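Local coordinates for Rev protein (Borrelia burgdorferi, PDB 5EQZ) that is of unknown function but belongs to the Borrelia REV family of plasmid-encoded, probably lipid-anchored proteins and folds as an elongated bundle of helices, at residues 24-29 against 33-38. Numbering follows the deposited sequence.
Sequences LALVND and GKFKDY
Leu26 reaches between the rings of Phe35 and Tyr38, a compact instance of how a connecting loop can be packed onto the helix it leads into. Its CD2 methyl sits over the centre of one Phe35 face, a CH-pi contact with CD2 4.0 Å from the ring centroid and only 7° off the ring normal. The other methyl, CD1, lies nearer the rim of the same ring, 3.8 Å from Phe35 CE2. Tyr38, one turn further along the helix, closes on the leucine from another side: its CE1 lies 3.7 Å from Leu26 CD2, while Leu26 CG stands at the edge of that ring, in its plane. With CG anti to its own carbonyl carbon (chi1 -75°), Leu26 extends its branched end into this apolar niche. Val27 contributes backbone, its O lying at the Phe35 edge 3.9 Å from CZ.

Toward solvent the packing gives way to a looser, polar link. Lys34 bends past the leucine, and its NZ donates to a water 2.9 Å away, which in turn makes a weak bond to Ala25 O. On the far side of the loop from Phe35, Lys71 of helix 55-88 bonds to Leu26 O; the Phe35 side chain also touches Leu141 of helix 122-142. The arrangement is that of an alpha-alpha hairpin, here joining helices 10-24 and 32-48 through a short loop within an all-helical bundle.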
loop_
_atom_site.group_PDB
_atom_site.type_symbol
_atom_site.label_atom_id
_atom_site.label_comp_id
_atom_site.label_asym_id
_atom_site.label_seq_id
_atom_site.Cartn_x
_atom_site.Cartn_y
_atom_site.Cartn_z
ATOM N N LEU A 24 2.823 10.794 4.081
ATOM C CA LEU A 24 2.003 10.720 5.284
ATOM C C LEU A 24 0.524 10.511 4.971
ATOM O O LEU A 24 -0.220 10.090 5.862
ATOM C CB LEU A 24 2.180 11.991 6.123
ATOM C CG LEU A 24 3.554 12.169 6.774
ATOM C CD1 LEU A 24 3.607 13.509 7.508
ATOM C CD2 LEU A 24 3.886 11.010 7.712
ATOM N N ALA A 25 0.091 10.790 3.744
ATOM C CA ALA A 25 -1.297 10.574 3.320
ATOM C C ALA A 25 -1.552 9.175 2.772
ATOM O O ALA A 25 -2.716 8.848 2.466
ATOM C CB ALA A 25 -1.699 11.601 2.256
ATOM N N LEU A 26 -0.510 8.361 2.628
ATOM C CA LEU A 26 -0.684 6.964 2.252
ATOM C C LEU A 26 -1.563 6.262 3.281
ATOM O O LEU A 26 -1.432 6.480 4.492
ATOM C CB LEU A 26 0.677 6.269 2.165
ATOM C CG LEU A 26 1.561 6.573 0.956
ATOM C CD1 LEU A 26 2.988 6.039 1.184
ATOM C CD2 LEU A 26 0.974 6.022 -0.328
ATOM N N VAL A 27 -2.477 5.414 2.799
ATOM C CA VAL A 27 -3.320 4.606 3.659
ATOM C C VAL A 27 -3.361 3.193 3.098
ATOM O O VAL A 27 -2.784 2.902 2.048
ATOM C CB VAL A 27 -4.737 5.201 3.796
ATOM C CG1 VAL A 27 -4.685 6.453 4.665
ATOM C CG2 VAL A 27 -5.313 5.542 2.423
ATOM N N ASN A 28 -4.037 2.286 3.815
ATOM C CA ASN A 28 -3.980 0.879 3.426
ATOM C C ASN A 28 -4.783 0.573 2.161
ATOM O O ASN A 28 -4.604 -0.503 1.585
ATOM C CB ASN A 28 -4.457 -0.017 4.574
ATOM C CG ASN A 28 -3.465 -0.082 5.712
ATOM O OD1 ASN A 28 -2.271 0.156 5.524
ATOM N ND2 ASN A 28 -3.953 -0.409 6.907
ATOM N N ASP A 29 -5.663 1.461 1.711
ATOM C CA ASP A 29 -6.278 1.242 0.406
ATOM C C ASP A 29 -5.650 2.104 -0.690
ATOM O O ASP A 29 -6.150 2.123 -1.813
ATOM C CB ASP A 29 -7.812 1.406 0.469
ATOM C CG ASP A 29 -8.283 2.849 0.645
ATOM O OD1 ASP A 29 -7.496 3.760 0.957
ATOM O OD2 ASP A 29 -9.490 3.072 0.453
ATOM N N GLY A 33 0.826 1.156 -6.877
ATOM C CA GLY A 33 1.568 2.076 -7.721
ATOM C C GLY A 33 1.939 3.371 -7.025
ATOM O O GLY A 33 2.998 3.942 -7.298
ATOM N N LYS A 34 1.081 3.859 -6.123
ATOM C CA LYS A 34 1.427 5.063 -5.366
ATOM C C LYS A 34 2.593 4.810 -4.418
ATOM O O LYS A 34 3.448 5.690 -4.221
ATOM C CB LYS A 34 0.213 5.572 -4.587
ATOM C CG LYS A 34 -0.741 6.417 -5.412
ATOM C CD LYS A 34 -1.052 7.736 -4.722
ATOM C CE LYS A 34 -1.915 7.524 -3.489
ATOM N NZ LYS A 34 -2.690 8.755 -3.138
ATOM N N PHE A 35 2.637 3.625 -3.806
ATOM C CA PHE A 35 3.765 3.290 -2.939
ATOM C C PHE A 35 5.065 3.236 -3.727
ATOM O O PHE A 35 6.074 3.824 -3.318
ATOM C CB PHE A 35 3.530 1.958 -2.232
ATOM C CG PHE A 35 2.612 2.045 -1.061
ATOM C CD1 PHE A 35 1.236 1.894 -1.230
ATOM C CD2 PHE A 35 3.118 2.267 0.215
ATOM C CE1 PHE A 35 0.384 1.965 -0.146
ATOM C CE2 PHE A 35 2.267 2.350 1.310
ATOM C CZ PHE A 35 0.907 2.194 1.133
ATOM N N LYS A 36 5.068 2.517 -4.857
ATOM C CA LYS A 36 6.302 2.402 -5.626
ATOM C C LYS A 36 6.729 3.747 -6.180
ATOM O O LYS A 36 7.932 4.028 -6.254
ATOM C CB LYS A 36 6.154 1.388 -6.760
ATOM C CG LYS A 36 7.501 0.969 -7.344
ATOM C CD LYS A 36 7.370 0.293 -8.701
ATOM C CE LYS A 36 8.718 0.216 -9.406
ATOM N NZ LYS A 36 8.943 1.380 -10.301
ATOM N N ASP A 37 5.768 4.598 -6.546
ATOM C CA ASP A 37 6.116 5.915 -7.061
ATOM C C ASP A 37 6.804 6.756 -5.992
ATOM O O ASP A 37 7.836 7.384 -6.259
ATOM C CB ASP A 37 4.871 6.628 -7.592
ATOM C CG ASP A 37 5.155 8.059 -8.016
ATOM O OD1 ASP A 37 6.109 8.260 -8.802
ATOM O OD2 ASP A 37 4.428 8.970 -7.564
ATOM N N TYR A 38 6.261 6.769 -4.768
ATOM C CA TYR A 38 6.900 7.527 -3.691
ATOM C C TYR A 38 8.235 6.909 -3.303
ATOM O O TYR A 38 9.194 7.632 -3.000
ATOM C CB TYR A 38 5.991 7.614 -2.469
ATOM C CG TYR A 38 4.708 8.396 -2.691
ATOM C CD1 TYR A 38 3.652 8.273 -1.802
ATOM C CD2 TYR A 38 4.550 9.251 -3.778
ATOM C CE1 TYR A 38 2.471 8.974 -1.989
ATOM C CE2 TYR A 38 3.363 9.959 -3.976
ATOM C CZ TYR A 38 2.328 9.804 -3.074
ATOM O OH TYR A 38 1.145 10.487 -3.234
HETATM O O HOH W 1 -2.478 8.698 -0.279
#